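Local coordinates for protein citrate synthase (Mycobacterium tuberculosis, PDB 4TVM) that catalyses the condensation of oxaloacetate with acetyl-CoA and water to give citrate and CoA, a step of the Krebs cycle, at residues Q111-L116 with L168-T173; I174-Y179 with L201-G206. All coordinates share one frame; numbering follows the deposited sequence.

Interaction 1 (Q111-L116 with L168-T173); sequences QRHTML and LAKLPT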
ATOM      1  N   GLN A 111      10.443  18.215  18.304  1.00 45.98           N
ATOM      2  CA  GLN A 111      11.742  18.846  18.049  1.00 52.75           C
ATOM      3  C   GLN A 111      12.856  17.967  18.581  1.00 55.20           C
ATOM      4  O   GLN A 111      13.977  18.003  18.088  1.00 59.79           O
ATOM      5  CB  GLN A 111      11.814  20.253  18.668  1.00 54.84           C
ATOM      6  CG  GLN A 111      12.625  21.254  17.863  1.00 59.16           C
ATOM      7  CD  GLN A 111      12.133  21.411  16.425  1.00 62.37           C
ATOM      8  OE1 GLN A 111      12.900  21.272  15.474  1.00 63.13           O
ATOM      9  NE2 GLN A 111      10.850  21.699  16.265  1.00 66.18           N
ATOM     10  N   ARG A 112      12.538  17.149  19.575  1.00 56.93           N
ATOM     11  CA  ARG A 112      13.554  16.322  20.214  1.00 57.76           C
ATOM     12  C   ARG A 112      13.651  14.911  19.591  1.00 48.45           C
ATOM     13  O   ARG A 112      14.455  14.121  20.045  1.00 50.41           O
ATOM     14  CB  ARG A 112      13.378  16.317  21.767  1.00 59.07           C
ATOM     15  CG  ARG A 112      12.074  15.726  22.306  1.00 66.71           C
ATOM     16  CD  ARG A 112      11.848  15.989  23.811  1.00 68.36           C
ATOM     17  NE  ARG A 112      10.648  15.279  24.305  1.00 70.79           N
ATOM     18  CZ  ARG A 112      10.555  13.954  24.502  1.00 65.19           C
ATOM     19  NH1 ARG A 112      11.593  13.170  24.270  1.00 68.26           N
ATOM     20  NH2 ARG A 112       9.418  13.398  24.940  1.00 60.38           N
ATOM     21  N   HIS A 113      12.897  14.629  18.525  1.00 42.65           N
ATOM     22  CA  HIS A 113      12.961  13.324  17.826  1.00 43.96           C
ATOM     23  C   HIS A 113      13.341  13.381  16.343  1.00 42.66           C
ATOM     24  O   HIS A 113      13.074  12.435  15.585  1.00 40.18           O
ATOM     25  CB  HIS A 113      11.617  12.581  17.938  1.00 47.99           C
ATOM     26  CG  HIS A 113      11.329  12.041  19.305  1.00 48.96           C
ATOM     27  ND1 HIS A 113      10.960  12.848  20.358  1.00 51.48           N
ATOM     28  CD2 HIS A 113      11.352  10.780  19.788  1.00 49.27           C
ATOM     29  CE1 HIS A 113      10.771  12.105  21.435  1.00 51.34           C
ATOM     30  NE2 HIS A 113      10.999  10.846  21.113  1.00 51.87           N
ATOM     31  N   THR A 114      13.994  14.458  15.927  1.00 41.58           N
ATOM     32  CA  THR A 114      14.279  14.662  14.522  1.00 37.65           C
ATOM     33  C   THR A 114      15.534  13.986  14.055  1.00 42.30           C
ATOM     34  O   THR A 114      15.773  13.894  12.842  1.00 47.12           O
ATOM     35  CB  THR A 114      14.456  16.141  14.197  1.00 33.96           C
ATOM     36  OG1 THR A 114      15.329  16.714  15.159  1.00 39.89           O
ATOM     37  CG2 THR A 114      13.125  16.872  14.206  1.00 31.72           C
ATOM     38  N   MET A 115      16.374  13.566  14.990  1.00 44.80           N
ATOM     39  CA  MET A 115      17.589  12.871  14.619  1.00 44.59           C
ATOM     40  C   MET A 115      17.261  11.401  14.432  1.00 41.70           C
ATOM     41  O   MET A 115      16.583  10.823  15.269  1.00 42.72           O
ATOM     42  CB  MET A 115      18.644  13.027  15.698  1.00 50.88           C
ATOM     43  CG  MET A 115      20.048  13.111  15.125  1.00 59.20           C
ATOM     44  SD  MET A 115      21.327  13.470  16.329  1.00 69.16           S
ATOM     45  CE  MET A 115      21.007  15.228  16.594  1.00 68.14           C
ATOM     46  N   LEU A 116      17.712  10.835  13.315  1.00 38.21           N
ATOM     47  CA  LEU A 116      17.702   9.400  13.085  1.00 37.23           C
ATOM     48  C   LEU A 116      18.831   8.733  13.847  1.00 37.62           C
ATOM     49  O   LEU A 116      19.909   9.314  14.042  1.00 39.58           O
ATOM     50  CB  LEU A 116      17.984   9.062  11.615  1.00 35.98           C
ATOM     51  CG  LEU A 116      17.377   9.855  10.485  1.00 34.45           C
ATOM     52  CD1 LEU A 116      17.817   9.251   9.165  1.00 37.96           C
ATOM     53  CD2 LEU A 116      15.877   9.846  10.579  1.00 35.97           C
ATOM     54  N   LEU A 168       6.384  12.269  12.430  1.00 44.19           N
ATOM     55  CA  LEU A 168       6.280  13.695  12.139  1.00 46.09           C
ATOM     56  C   LEU A 168       7.641  14.367  12.234  1.00 46.25           C
ATOM     57  O   LEU A 168       7.930  15.301  11.484  1.00 45.61           O
ATOM     58  CB  LEU A 168       5.316  14.374  13.104  1.00 42.38           C
ATOM     59  CG  LEU A 168       3.853  14.125  12.801  1.00 38.27           C
ATOM     60  CD1 LEU A 168       3.044  14.555  14.011  1.00 39.95           C
ATOM     61  CD2 LEU A 168       3.442  14.904  11.563  1.00 38.39           C
ATOM     62  N   ALA A 169       8.471  13.898  13.164  1.00 46.17           N
ATOM     63  CA  ALA A 169       9.825  14.473  13.337  1.00 44.69           C
ATOM     64  C   ALA A 169      10.768  13.983  12.285  1.00 41.48           C
ATOM     65  O   ALA A 169      11.453  14.774  11.666  1.00 42.53           O
ATOM     66  CB  ALA A 169      10.407  14.142  14.696  1.00 41.02           C
ATOM     67  N   LYS A 170      10.831  12.666  12.114  1.00 43.25           N
ATOM     68  CA  LYS A 170      11.896  12.058  11.309  1.00 44.26           C
ATOM     69  C   LYS A 170      11.681  12.028   9.803  1.00 41.27           C
ATOM     70  O   LYS A 170      12.649  11.881   9.070  1.00 40.56           O
ATOM     71  CB  LYS A 170      12.173  10.648  11.776  1.00 43.61           C
ATOM     72  CG  LYS A 170      12.544  10.609  13.224  1.00 42.36           C
ATOM     73  CD  LYS A 170      13.085   9.253  13.624  1.00 41.81           C
ATOM     74  CE  LYS A 170      13.897   9.415  14.908  1.00 41.42           C
ATOM     75  NZ  LYS A 170      13.022   9.180  16.070  1.00 43.53           N
ATOM     76  N   LEU A 171      10.444  12.166   9.342  1.00 37.80           N
ATOM     77  CA  LEU A 171      10.181  12.093   7.918  1.00 36.91           C
ATOM     78  C   LEU A 171      10.698  13.262   7.121  1.00 36.64           C
ATOM     79  O   LEU A 171      11.129  13.061   5.989  1.00 38.07           O
ATOM     80  CB  LEU A 171       8.724  11.945   7.646  1.00 37.29           C
ATOM     81  CG  LEU A 171       8.529  11.471   6.202  1.00 37.82           C
ATOM     82  CD1 LEU A 171       8.592   9.977   6.165  1.00 38.27           C
ATOM     83  CD2 LEU A 171       7.197  11.922   5.645  1.00 40.05           C
ATOM     84  N   PRO A 172      10.666  14.494   7.689  1.00 40.09           N
ATOM     85  CA  PRO A 172      11.385  15.526   6.948  1.00 37.19           C
ATOM     86  C   PRO A 172      12.864  15.315   6.914  1.00 36.55           C
ATOM     87  O   PRO A 172      13.487  15.603   5.911  1.00 38.36           O
ATOM     88  CB  PRO A 172      11.090  16.766   7.755  1.00 38.51           C
ATOM     89  CG  PRO A 172       9.702  16.535   8.201  1.00 37.04           C
ATOM     90  CD  PRO A 172       9.812  15.136   8.712  1.00 38.63           C
ATOM     91  N   THR A 173      13.432  14.819   7.998  1.00 37.33           N
ATOM     92  CA  THR A 173      14.842  14.494   8.020  1.00 35.77           C
ATOM     93  C   THR A 173      15.221  13.498   6.949  1.00 35.35           C
ATOM     94  O   THR A 173      16.227  13.666   6.293  1.00 32.53           O
ATOM     95  CB  THR A 173      15.180  13.866   9.347  1.00 40.21           C
ATOM     96  OG1 THR A 173      14.760  14.764  10.387  1.00 47.03           O
ATOM     97  CG2 THR A 173      16.653  13.613   9.463  1.00 41.28           C
TER
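Thr173 reaches from its helix to the loop 111-116 and gives its hydroxyl hydrogen to a backbone carbonyl, with Thr173 OG1 2.8 Å from Thr114 O. The donor lies in the carbonyl plane on a lone pair, at a C=O...OG1 angle of 140°. Thr173 OG1 sits beside its own backbone N (chi1 -55°), which leaves Thr173 CG2 on the other branch to meet Leu116 CG at 4.0 Å. Leu116 and Lys170 run past one another in opposite directions, and Leu116 CD2 comes to 4.0 Å from Lys170 CB. The aliphatic part of Lys170 passes close to the carbonyl oxygens of His113 and Met115. A bend at chi4 (92°) turns Lys170 NZ back to 3.3 Å from His113 O.

Next to these, Ala169 CB approaches His113 CB to 3.8 Å, and Thr114 CG2 lies 3.9 Å from the same Ala169 CB. In the largely helical citrate synthase fold, this is where the loop leaving helix 100-111 is laid against the long helix 159-182, which is kinked at Pro172.

Further out, His113 ND1 is hydrogen-bonded to Arg109 O, and its side chain also packs on Leu162 and Ile165, a turn or two earlier on the long helix. Behind the contact, Leu171 and Pro172 of that helix rest on Leu389 of helix 383-403.

Interaction 2 (I174-Y179 with L201-G206); sequences IAAYAY and LRLTFG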
ATOM      1  N   ILE A 174      14.393  12.473   6.781  1.00 34.21           N
ATOM      2  CA  ILE A 174      14.603  11.449   5.772  1.00 33.87           C
ATOM      3  C   ILE A 174      14.500  11.982   4.358  1.00 34.21           C
ATOM      4  O   ILE A 174      15.236  11.557   3.491  1.00 34.45           O
ATOM      5  CB  ILE A 174      13.525  10.356   5.925  1.00 37.17           C
ATOM      6  CG1 ILE A 174      13.723   9.611   7.229  1.00 36.12           C
ATOM      7  CG2 ILE A 174      13.582   9.319   4.795  1.00 38.12           C
ATOM      8  CD1 ILE A 174      12.596   8.664   7.524  1.00 36.75           C
ATOM      9  N   ALA A 175      13.520  12.852   4.110  1.00 35.27           N
ATOM     10  CA  ALA A 175      13.337  13.417   2.786  1.00 32.58           C
ATOM     11  C   ALA A 175      14.495  14.359   2.462  1.00 37.22           C
ATOM     12  O   ALA A 175      14.959  14.411   1.323  1.00 36.73           O
ATOM     13  CB  ALA A 175      12.031  14.161   2.736  1.00 33.07           C
ATOM     14  N   ALA A 176      14.963  15.111   3.450  1.00 37.47           N
ATOM     15  CA  ALA A 176      16.113  15.970   3.220  1.00 42.60           C
ATOM     16  C   ALA A 176      17.344  15.127   2.933  1.00 46.12           C
ATOM     17  O   ALA A 176      18.153  15.526   2.101  1.00 49.74           O
ATOM     18  CB  ALA A 176      16.377  16.866   4.420  1.00 43.14           C
ATOM     19  N   TYR A 177      17.504  13.980   3.605  1.00 39.12           N
ATOM     20  CA  TYR A 177      18.664  13.141   3.314  1.00 41.11           C
ATOM     21  C   TYR A 177      18.597  12.489   1.951  1.00 39.47           C
ATOM     22  O   TYR A 177      19.612  12.291   1.310  1.00 42.15           O
ATOM     23  CB  TYR A 177      18.857  12.080   4.376  1.00 41.30           C
ATOM     24  CG  TYR A 177      19.385  12.627   5.662  1.00 46.76           C
ATOM     25  CD1 TYR A 177      19.455  14.006   5.899  1.00 49.12           C
ATOM     26  CD2 TYR A 177      19.814  11.778   6.649  1.00 48.38           C
ATOM     27  CE1 TYR A 177      19.938  14.492   7.084  1.00 46.36           C
ATOM     28  CE2 TYR A 177      20.306  12.266   7.834  1.00 50.14           C
ATOM     29  CZ  TYR A 177      20.362  13.619   8.039  1.00 46.89           C
ATOM     30  OH  TYR A 177      20.840  14.074   9.227  1.00 49.20           O
ATOM     31  N   ALA A 178      17.400  12.149   1.512  1.00 38.74           N
ATOM     32  CA  ALA A 178      17.236  11.531   0.214  1.00 37.06           C
ATOM     33  C   ALA A 178      17.594  12.537  -0.867  1.00 36.69           C
ATOM     34  O   ALA A 178      18.129  12.177  -1.896  1.00 41.54           O
ATOM     35  CB  ALA A 178      15.815  11.043   0.061  1.00 34.98           C
ATOM     36  N   TYR A 179      17.280  13.806  -0.636  1.00 38.70           N
ATOM     37  CA  TYR A 179      17.714  14.880  -1.542  1.00 39.37           C
ATOM     38  C   TYR A 179      19.207  14.941  -1.543  1.00 37.37           C
ATOM     39  O   TYR A 179      19.823  14.914  -2.585  1.00 40.43           O
ATOM     40  CB  TYR A 179      17.172  16.259  -1.115  1.00 38.15           C
ATOM     41  CG  TYR A 179      17.733  17.350  -1.945  1.00 38.84           C
ATOM     42  CD1 TYR A 179      17.339  17.509  -3.257  1.00 41.67           C
ATOM     43  CD2 TYR A 179      18.708  18.225  -1.435  1.00 40.35           C
ATOM     44  CE1 TYR A 179      17.877  18.520  -4.038  1.00 40.55           C
ATOM     45  CE2 TYR A 179      19.252  19.231  -2.211  1.00 35.34           C
ATOM     46  CZ  TYR A 179      18.836  19.365  -3.512  1.00 37.39           C
ATOM     47  OH  TYR A 179      19.353  20.359  -4.299  1.00 36.62           O
ATOM     48  N   LEU A 201      14.390  22.902   5.681  1.00 44.76           N
ATOM     49  CA  LEU A 201      15.000  23.634   4.572  1.00 40.09           C
ATOM     50  C   LEU A 201      16.520  23.705   4.656  1.00 38.43           C
ATOM     51  O   LEU A 201      17.204  23.743   3.638  1.00 43.77           O
ATOM     52  CB  LEU A 201      14.413  25.040   4.490  1.00 38.61           C
ATOM     53  CG  LEU A 201      13.113  25.201   3.687  1.00 36.23           C
ATOM     54  CD1 LEU A 201      12.417  26.517   4.025  1.00 36.12           C
ATOM     55  CD2 LEU A 201      13.427  25.169   2.200  1.00 34.77           C
ATOM     56  N   ARG A 202      17.057  23.760   5.855  1.00 38.07           N
ATOM     57  CA  ARG A 202      18.516  23.718   6.049  1.00 37.81           C
ATOM     58  C   ARG A 202      19.080  22.361   5.695  1.00 38.32           C
ATOM     59  O   ARG A 202      20.172  22.256   5.131  1.00 33.86           O
ATOM     60  CB  ARG A 202      18.872  23.977   7.512  1.00 38.74           C
ATOM     61  CG  ARG A 202      20.329  24.357   7.744  1.00 42.31           C
ATOM     62  CD  ARG A 202      20.669  24.491   9.222  1.00 40.65           C
ATOM     63  NE  ARG A 202      22.079  24.203   9.511  1.00 40.89           N
ATOM     64  CZ  ARG A 202      22.531  23.087  10.099  1.00 45.15           C
ATOM     65  NH1 ARG A 202      21.698  22.097  10.438  1.00 44.51           N
ATOM     66  NH2 ARG A 202      23.834  22.937  10.329  1.00 44.85           N
ATOM     67  N   LEU A 203      18.348  21.314   6.095  1.00 39.75           N
ATOM     68  CA  LEU A 203      18.802  19.948   5.902  1.00 34.05           C
ATOM     69  C   LEU A 203      18.856  19.682   4.421  1.00 34.52           C
ATOM     70  O   LEU A 203      19.682  18.912   3.956  1.00 33.15           O
ATOM     71  CB  LEU A 203      17.840  18.983   6.516  1.00 32.69           C
ATOM     72  CG  LEU A 203      17.846  18.842   8.017  1.00 32.20           C
ATOM     73  CD1 LEU A 203      16.789  17.801   8.393  1.00 32.87           C
ATOM     74  CD2 LEU A 203      19.201  18.403   8.477  1.00 31.39           C
ATOM     75  N   THR A 204      17.955  20.332   3.701  1.00 34.13           N
ATOM     76  CA  THR A 204      17.799  20.157   2.269  1.00 35.47           C
ATOM     77  C   THR A 204      18.801  20.976   1.506  1.00 43.29           C
ATOM     78  O   THR A 204      19.387  20.504   0.535  1.00 54.61           O
ATOM     79  CB  THR A 204      16.416  20.632   1.847  1.00 30.81           C
ATOM     80  OG1 THR A 204      15.450  20.087   2.747  1.00 28.38           O
ATOM     81  CG2 THR A 204      16.079  20.176   0.454  1.00 31.26           C
ATOM     82  N   PHE A 205      19.006  22.205   1.951  1.00 43.86           N
ATOM     83  CA  PHE A 205      19.776  23.164   1.185  1.00 45.34           C
ATOM     84  C   PHE A 205      21.063  23.607   1.837  1.00 43.32           C
ATOM     85  O   PHE A 205      21.883  24.209   1.195  1.00 52.10           O
ATOM     86  CB  PHE A 205      18.886  24.388   0.904  1.00 45.22           C
ATOM     87  CG  PHE A 205      17.736  24.078  -0.009  1.00 42.13           C
ATOM     88  CD1 PHE A 205      17.980  23.554  -1.287  1.00 41.41           C
ATOM     89  CD2 PHE A 205      16.438  24.268   0.397  1.00 36.97           C
ATOM     90  CE1 PHE A 205      16.944  23.248  -2.138  1.00 38.95           C
ATOM     91  CE2 PHE A 205      15.395  23.965  -0.457  1.00 37.32           C
ATOM     92  CZ  PHE A 205      15.647  23.450  -1.721  1.00 38.01           C
ATOM     93  N   GLY A 206      21.246  23.326   3.110  1.00 46.13           N
ATOM     94  CA  GLY A 206      22.457  23.712   3.808  1.00 48.30           C
ATOM     95  C   GLY A 206      23.691  22.959   3.326  1.00 50.87           C
ATOM     96  O   GLY A 206      23.612  21.773   2.971  1.00 51.52           O
TER
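Helices 174-179 and 201-205 run nearly parallel, their axes 8.2 Å apart at closest approach and crossing at -15°, with Ala176 and Thr204 nearest each other along the backbones. Ala176 lies at this closest point; its methyl points at the partner helix and packs against two successive residues, with Ala176 CB 3.3 Å from Leu203 CB and 3.7 Å from Thr204 OG1. That hydroxyl is held within its own helix by a hydrogen bond to Phe200 O.

Leu203 continues past the alanine toward Tyr177, whose ring it meets at the edge, near the ring plane, with Leu203 CD2 4.2 Å from Tyr177 CE1. The same tyrosine stacks on Phe187 and hydrogen-bonds through OH to Leu188 O, so both its ring and its polar end have partners in the chain between the two helices.

Tyr179 covers the other end of the contact. With CG anti to the backbone N (chi1 174°), its ring extends across to Thr204, the two side chains crossing at about a right angle. Tyr179 CD2 lies 3.8 Å from Thr204 CG2, and the ring also comes up obliquely to the carbonyl oxygen of Thr204. Beyond it, the Tyr179 and Phe205 rings are inclined to each other at 63°, their centroids 5.9 Å apart. Thr204 CG2 sits over the centre of one face of Phe205, 3.8 Å above the plane, so this methyl touches both rings. Gly206 leaves the helix here, and Lys180 reaches across to hydrogen-bond Gly206 O.

Such near-parallel packing of neighbouring helices, here with an alanine at the closest point, is part of the mainly alpha-helical architecture of citrate synthases and joins helix 159-182 to helix 196-205.

How the interactions relate
Both contacts use consecutive stretches of helix 159-182: interaction 1 takes 168-173, and interaction 2 follows directly with 174-179. Their centres are about 12 Å apart, and along the chain they come in series, the first closing before the second opens. They also touch. Leu116 of the loop packs on Ile174 and Tyr177, while Leu203 of helix 196-205 reaches Thr173, with Leu203 CD1 lying 3.9 Å from Thr173 CA. One long helix therefore joins the loop after helix 100-111 to helix 196-205 in the helical body of the citrate synthase fold. Both contacts are buried and lie away from the oxaloacetate pocket, and neither is touched by the second subunit.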